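Isomerase/lactonizing enzyme (Agrobacterium tumefaciens, PDB 1RVK) is of unknown function but belongs to the enolase superfamily, binds magnesium and probably acts on a carboxylate substrate as an isomerase or lactonizing enzyme. Local coordinates at residues 2-16 and 29-43. Sequence-based numbering, arbitrary orientation.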
loop_
_atom_site.group_PDB
_atom_site.type_symbol
_atom_site.label_atom_id
_atom_site.label_comp_id
_atom_site.label_asym_id
_atom_site.label_seq_id
_atom_site.Cartn_x
_atom_site.Cartn_y
_atom_site.Cartn_z
ATOM N N ILE A 2 -16.617 7.549 24.640
ATOM C CA ILE A 2 -15.514 6.865 25.303
ATOM C C ILE A 2 -15.376 5.419 24.830
ATOM O O ILE A 2 -16.365 4.701 24.688
ATOM C CB ILE A 2 -15.707 6.869 26.837
ATOM C CG1 ILE A 2 -15.712 8.308 27.356
ATOM C CG2 ILE A 2 -14.599 6.070 27.510
ATOM C CD1 ILE A 2 -14.403 9.053 27.124
ATOM N N ILE A 3 -14.138 5.001 24.585
ATOM C CA ILE A 3 -13.852 3.640 24.136
ATOM C C ILE A 3 -14.028 2.654 25.290
ATOM O O ILE A 3 -13.453 2.837 26.369
ATOM C CB ILE A 3 -12.406 3.531 23.606
ATOM C CG1 ILE A 3 -12.245 4.423 22.372
ATOM C CG2 ILE A 3 -12.066 2.075 23.283
ATOM C CD1 ILE A 3 -10.820 4.513 21.848
ATOM N N THR A 4 -14.814 1.606 25.062
ATOM C CA THR A 4 -15.055 0.608 26.095
ATOM C C THR A 4 -14.466 -0.758 25.773
ATOM O O THR A 4 -14.205 -1.548 26.680
ATOM C CB THR A 4 -16.568 0.428 26.365
ATOM O OG1 THR A 4 -17.237 0.079 25.146
ATOM C CG2 THR A 4 -17.165 1.713 26.919
ATOM N N ASP A 5 -14.250 -1.040 24.490
ATOM C CA ASP A 5 -13.706 -2.337 24.092
ATOM C C ASP A 5 -12.792 -2.287 22.871
ATOM O O ASP A 5 -12.981 -1.468 21.972
ATOM C CB ASP A 5 -14.847 -3.307 23.770
ATOM C CG ASP A 5 -15.813 -3.483 24.922
ATOM O OD1 ASP A 5 -15.488 -4.236 25.863
ATOM O OD2 ASP A 5 -16.899 -2.863 24.881
ATOM N N VAL A 6 -11.805 -3.177 22.861
ATOM C CA VAL A 6 -10.874 -3.332 21.744
ATOM C C VAL A 6 -10.848 -4.843 21.546
ATOM O O VAL A 6 -10.395 -5.582 22.420
ATOM C CB VAL A 6 -9.455 -2.839 22.082
ATOM C CG1 VAL A 6 -8.532 -3.076 20.889
ATOM C CG2 VAL A 6 -9.487 -1.360 22.426
ATOM N N GLU A 7 -11.349 -5.306 20.407
ATOM C CA GLU A 7 -11.412 -6.739 20.151
ATOM C C GLU A 7 -10.801 -7.156 18.821
ATOM O O GLU A 7 -10.823 -6.407 17.848
ATOM C CB GLU A 7 -12.870 -7.197 20.194
ATOM C CG GLU A 7 -13.663 -6.578 21.338
ATOM C CD GLU A 7 -15.150 -6.873 21.252
ATOM O OE1 GLU A 7 -15.701 -6.846 20.128
ATOM O OE2 GLU A 7 -15.769 -7.117 22.310
ATOM N N VAL A 8 -10.262 -8.370 18.795
ATOM C CA VAL A 8 -9.661 -8.920 17.592
ATOM C C VAL A 8 -10.362 -10.224 17.249
ATOM O O VAL A 8 -10.521 -11.097 18.103
ATOM C CB VAL A 8 -8.155 -9.206 17.785
ATOM C CG1 VAL A 8 -7.591 -9.896 16.543
ATOM C CG2 VAL A 8 -7.411 -7.901 18.046
ATOM N N ARG A 9 -10.792 -10.342 16.000
ATOM C CA ARG A 9 -11.463 -11.543 15.525
ATOM C C ARG A 9 -10.663 -12.094 14.359
ATOM O O ARG A 9 -10.500 -11.427 13.335
ATOM C CB ARG A 9 -12.892 -11.219 15.073
ATOM C CG ARG A 9 -13.815 -10.783 16.203
ATOM C CD ARG A 9 -15.193 -10.409 15.682
ATOM N NE ARG A 9 -16.148 -10.209 16.769
ATOM C CZ ARG A 9 -16.070 -9.237 17.674
ATOM N NH1 ARG A 9 -15.078 -8.357 17.628
ATOM N NH2 ARG A 9 -16.985 -9.148 18.631
ATOM N N VAL A 10 -10.145 -13.305 14.528
ATOM C CA VAL A 10 -9.368 -13.946 13.481
ATOM C C VAL A 10 -10.273 -14.925 12.747
ATOM O O VAL A 10 -11.005 -15.698 13.368
ATOM C CB VAL A 10 -8.156 -14.703 14.068
ATOM C CG1 VAL A 10 -7.305 -15.284 12.946
ATOM C CG2 VAL A 10 -7.323 -13.757 14.923
ATOM N N PHE A 11 -10.228 -14.878 11.420
ATOM C CA PHE A 11 -11.050 -15.759 10.605
ATOM C C PHE A 11 -10.253 -16.229 9.398
ATOM O O PHE A 11 -9.156 -15.729 9.138
ATOM C CB PHE A 11 -12.305 -15.025 10.132
ATOM C CG PHE A 11 -12.019 -13.816 9.286
ATOM C CD1 PHE A 11 -11.638 -12.613 9.872
ATOM C CD2 PHE A 11 -12.112 -13.889 7.897
ATOM C CE1 PHE A 11 -11.354 -11.494 9.086
ATOM C CE2 PHE A 11 -11.831 -12.779 7.102
ATOM C CZ PHE A 11 -11.450 -11.578 7.698
ATOM N N ARG A 12 -10.810 -17.186 8.659
ATOM C CA ARG A 12 -10.142 -17.725 7.479
ATOM C C ARG A 12 -10.743 -17.175 6.187
ATOM O O ARG A 12 -11.956 -17.216 5.991
ATOM C CB ARG A 12 -10.258 -19.254 7.453
ATOM C CG ARG A 12 -10.036 -19.941 8.792
ATOM C CD ARG A 12 -10.605 -21.361 8.770
ATOM N NE ARG A 12 -10.789 -21.907 10.115
ATOM C CZ ARG A 12 -9.793 -22.227 10.936
ATOM N NH1 ARG A 12 -8.534 -22.059 10.554
ATOM N NH2 ARG A 12 -10.054 -22.709 12.145
ATOM N N THR A 13 -9.886 -16.657 5.313
ATOM C CA THR A 13 -10.323 -16.142 4.024
ATOM C C THR A 13 -9.764 -17.093 2.962
ATOM O O THR A 13 -8.650 -17.599 3.098
ATOM C CB THR A 13 -9.796 -14.706 3.769
ATOM O OG1 THR A 13 -10.257 -14.249 2.492
ATOM C CG2 THR A 13 -8.274 -14.674 3.785
ATOM N N THR A 14 -10.546 -17.353 1.922
ATOM C CA THR A 14 -10.120 -18.244 0.849
ATOM C C THR A 14 -9.517 -17.400 -0.262
ATOM O O THR A 14 -10.175 -16.517 -0.803
ATOM C CB THR A 14 -11.304 -19.044 0.298
ATOM O OG1 THR A 14 -11.863 -19.837 1.352
ATOM C CG2 THR A 14 -10.855 -19.950 -0.837
ATOM N N THR A 15 -8.267 -17.683 -0.606
ATOM C CA THR A 15 -7.578 -16.907 -1.626
ATOM C C THR A 15 -6.541 -17.730 -2.382
ATOM O O THR A 15 -6.151 -18.815 -1.943
ATOM C CB THR A 15 -6.870 -15.702 -0.964
ATOM O OG1 THR A 15 -6.122 -14.974 -1.942
ATOM C CG2 THR A 15 -5.936 -16.181 0.128
ATOM N N ARG A 16 -6.108 -17.208 -3.525
ATOM C CA ARG A 16 -5.088 -17.867 -4.330
ATOM C C ARG A 16 -3.802 -17.066 -4.228
ATOM O O ARG A 16 -2.822 -17.335 -4.920
ATOM C CB ARG A 16 -5.536 -17.970 -5.791
ATOM C CG ARG A 16 -6.452 -19.161 -6.052
ATOM C CD ARG A 16 -7.012 -19.161 -7.469
ATOM N NE ARG A 16 -7.708 -20.414 -7.757
ATOM C CZ ARG A 16 -7.100 -21.560 -8.052
ATOM N NH1 ARG A 16 -7.822 -22.649 -8.291
ATOM N NH2 ARG A 16 -5.775 -21.620 -8.126
ATOM N N PRO A 29 -2.182 -22.166 -5.412
ATOM C CA PRO A 29 -3.395 -22.948 -5.160
ATOM C C PRO A 29 -4.362 -22.205 -4.247
ATOM O O PRO A 29 -3.947 -21.394 -3.421
ATOM C CB PRO A 29 -2.858 -24.210 -4.495
ATOM C CG PRO A 29 -1.478 -24.341 -5.067
ATOM C CD PRO A 29 -0.978 -22.923 -5.029
ATOM N N ALA A 30 -5.654 -22.468 -4.399
ATOM C CA ALA A 30 -6.622 -21.825 -3.527
ATOM C C ALA A 30 -6.382 -22.436 -2.149
ATOM O O ALA A 30 -6.218 -23.654 -2.015
ATOM C CB ALA A 30 -8.047 -22.114 -4.001
ATOM N N HIS A 31 -6.312 -21.592 -1.128
ATOM C CA HIS A 31 -6.102 -22.072 0.230
ATOM C C HIS A 31 -6.699 -21.086 1.219
ATOM O O HIS A 31 -7.074 -19.974 0.850
ATOM C CB HIS A 31 -4.605 -22.278 0.523
ATOM C CG HIS A 31 -3.787 -21.021 0.487
ATOM N ND1 HIS A 31 -2.624 -20.877 1.213
ATOM C CD2 HIS A 31 -3.938 -19.872 -0.212
ATOM C CE1 HIS A 31 -2.094 -19.692 0.965
ATOM N NE2 HIS A 31 -2.871 -19.062 0.103
ATOM N N GLN A 32 -6.806 -21.500 2.475
ATOM C CA GLN A 32 -7.366 -20.622 3.489
ATOM C C GLN A 32 -6.259 -19.946 4.277
ATOM O O GLN A 32 -5.340 -20.595 4.775
ATOM C CB GLN A 32 -8.303 -21.403 4.411
ATOM C CG GLN A 32 -9.583 -21.838 3.706
ATOM C CD GLN A 32 -10.650 -22.334 4.659
ATOM O OE1 GLN A 32 -11.761 -22.664 4.245
ATOM N NE2 GLN A 32 -10.319 -22.390 5.944
ATOM N N VAL A 33 -6.354 -18.625 4.367
ATOM C CA VAL A 33 -5.370 -17.816 5.072
ATOM C C VAL A 33 -6.025 -17.104 6.250
ATOM O O VAL A 33 -7.132 -16.589 6.132
ATOM C CB VAL A 33 -4.764 -16.761 4.124
ATOM C CG1 VAL A 33 -3.793 -15.863 4.880
ATOM C CG2 VAL A 33 -4.056 -17.457 2.966
ATOM N N GLU A 34 -5.340 -17.081 7.387
ATOM C CA GLU A 34 -5.878 -16.412 8.562
ATOM C C GLU A 34 -5.769 -14.896 8.425
ATOM O O GLU A 34 -4.701 -14.361 8.121
ATOM C CB GLU A 34 -5.140 -16.866 9.820
ATOM C CG GLU A 34 -5.539 -18.248 10.310
ATOM C CD GLU A 34 -4.844 -18.620 11.606
ATOM O OE1 GLU A 34 -4.528 -17.705 12.394
ATOM O OE2 GLU A 34 -4.628 -19.827 11.845
ATOM N N GLN A 35 -6.886 -14.215 8.646
ATOM C CA GLN A 35 -6.945 -12.761 8.568
ATOM C C GLN A 35 -7.515 -12.259 9.890
ATOM O O GLN A 35 -8.332 -12.933 10.506
ATOM C CB GLN A 35 -7.854 -12.329 7.414
ATOM C CG GLN A 35 -8.039 -10.822 7.291
ATOM C CD GLN A 35 -6.763 -10.098 6.894
ATOM O OE1 GLN A 35 -6.705 -8.870 6.909
ATOM N NE2 GLN A 35 -5.737 -10.859 6.527
ATOM N N ALA A 36 -7.091 -11.083 10.330
ATOM C CA ALA A 36 -7.602 -10.552 11.585
ATOM C C ALA A 36 -8.348 -9.239 11.390
ATOM O O ALA A 36 -7.995 -8.428 10.533
ATOM C CB ALA A 36 -6.457 -10.357 12.575
HETATM N N MSE A 37 -9.399 -9.047 12.179
HETATM C CA MSE A 37 -10.168 -7.815 12.122
HETATM C C MSE A 37 -10.143 -7.201 13.511
HETATM O O MSE A 37 -10.484 -7.863 14.497
HETATM C CB MSE A 37 -11.620 -8.067 11.695
HETATM C CG MSE A 37 -12.473 -6.789 11.682
HETATM SE SE MSE A 37 -14.322 -6.999 11.077
HETATM C CE MSE A 37 -15.003 -8.008 12.586
ATOM N N LEU A 38 -9.706 -5.949 13.582
ATOM C CA LEU A 38 -9.647 -5.222 14.841
ATOM C C LEU A 38 -10.903 -4.362 14.941
ATOM O O LEU A 38 -11.256 -3.660 13.990
ATOM C CB LEU A 38 -8.403 -4.328 14.873
ATOM C CG LEU A 38 -8.089 -3.485 16.121
ATOM C CD1 LEU A 38 -9.123 -2.400 16.308
ATOM C CD2 LEU A 38 -8.017 -4.380 17.342
ATOM N N THR A 39 -11.582 -4.428 16.083
ATOM C CA THR A 39 -12.787 -3.632 16.304
ATOM C C THR A 39 -12.645 -2.777 17.563
ATOM O O THR A 39 -12.229 -3.266 18.613
ATOM C CB THR A 39 -14.049 -4.521 16.471
ATOM O OG1 THR A 39 -14.356 -5.177 15.232
ATOM C CG2 THR A 39 -15.243 -3.675 16.895
ATOM N N VAL A 40 -12.978 -1.497 17.442
ATOM C CA VAL A 40 -12.937 -0.573 18.570
ATOM C C VAL A 40 -14.386 -0.157 18.825
ATOM O O VAL A 40 -15.079 0.283 17.906
ATOM C CB VAL A 40 -12.093 0.680 18.247
ATOM C CG1 VAL A 40 -12.090 1.631 19.444
ATOM C CG2 VAL A 40 -10.668 0.267 17.894
ATOM N N ARG A 41 -14.847 -0.304 20.066
ATOM C CA ARG A 41 -16.223 0.042 20.407
ATOM C C ARG A 41 -16.304 1.089 21.512
ATOM O O ARG A 41 -15.477 1.112 22.423
ATOM C CB ARG A 41 -16.991 -1.215 20.842
ATOM C CG ARG A 41 -18.460 -0.970 21.172
ATOM C CD ARG A 41 -19.156 -2.236 21.676
ATOM N NE ARG A 41 -19.020 -3.346 20.737
ATOM C CZ ARG A 41 -18.178 -4.363 20.892
ATOM N NH1 ARG A 41 -17.391 -4.422 21.958
ATOM N NH2 ARG A 41 -18.114 -5.317 19.975
ATOM N N THR A 42 -17.313 1.954 21.425
ATOM C CA THR A 42 -17.515 3.003 22.418
ATOM C C THR A 42 -18.731 2.711 23.305
ATOM O O THR A 42 -19.476 1.761 23.060
ATOM C CB THR A 42 -17.702 4.374 21.740
ATOM O OG1 THR A 42 -18.734 4.283 20.751
ATOM C CG2 THR A 42 -16.408 4.815 21.069
ATOM N N GLU A 43 -18.924 3.537 24.330
ATOM C CA GLU A 43 -20.033 3.378 25.273
ATOM C C GLU A 43 -21.396 3.218 24.609
ATOM O O GLU A 43 -22.206 2.392 25.033
ATOM C CB GLU A 43 -20.105 4.582 26.214
ATOM C CG GLU A 43 -18.830 4.883 26.970
ATOM C CD GLU A 43 -18.909 6.198 27.726
ATOM O OE1 GLU A 43 -19.132 7.252 27.079
ATOM O OE2 GLU A 43 -18.747 6.173 28.966
HETATM O O HOH W 1 -13.135 -7.594 15.476
HETATM O O HOH W 2 -5.944 -21.633 10.687
#
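R41 reaches E7 with its CG trans to the backbone N (chi1 -178°) and a bend at chi3 that swings the guanidinium along the sheet, while E7, extended beyond CG, brings its carboxylate to meet it. The grip is end-on and double: R41 NH2 lies 2.9 Å from E7 OE1, and R41 NH1 bonds E7 OE2 at 3.2 Å. The two planes are steeply turned, 72° apart, and the nitrogens come from above the carboxylate plane. R9, from the same strand as E7, directs NH1 and NH2 at the same E7 OE1, each at 3.0 Å, so three N-H groups converge on one oxygen; this shared negative charge probably offsets the closeness of the two guanidinium groups. D5 OD2 adds a weak bond to R41 NH1, and a water links R9 NH1 with M37 O and T39 OG1.

Farther along this face, the F11 ring takes Q35 CB over one face, a CH-pi contact with CB 4.0 Å from the ring centroid, while M37 CB lies at the ring edge.

The backbones of 3-15 and 30-42 pair as long antiparallel strands, with hydrogen-bonded pairs, from D5-R41 to T15-H31, alternating with non-hydrogen-bonded ones such as V8-L38. Near one end, T4 N and D5 N both donate to R41 O, a classic beta bulge.

The opposite face is apolar from V6 to V10, paired with V40, L38 and A36, and turns polar beyond, at R12 and E34. V8 CG2 meets L38 CD2 at 3.6 Å, and L38 CD2 also touches V6 CG1. Helix 59-70 packs on V6 and V8, and helix 98-116 on L38 and V40, consistent with the alpha+beta N-terminal domain of enolase-superfamily proteins. Strand 30-42 is central in the three-stranded sheet, and the third strand, 47-52, supplies E47 to R41 NE, H49 to T39 OG1 and F51 against F11, Q35 and M37.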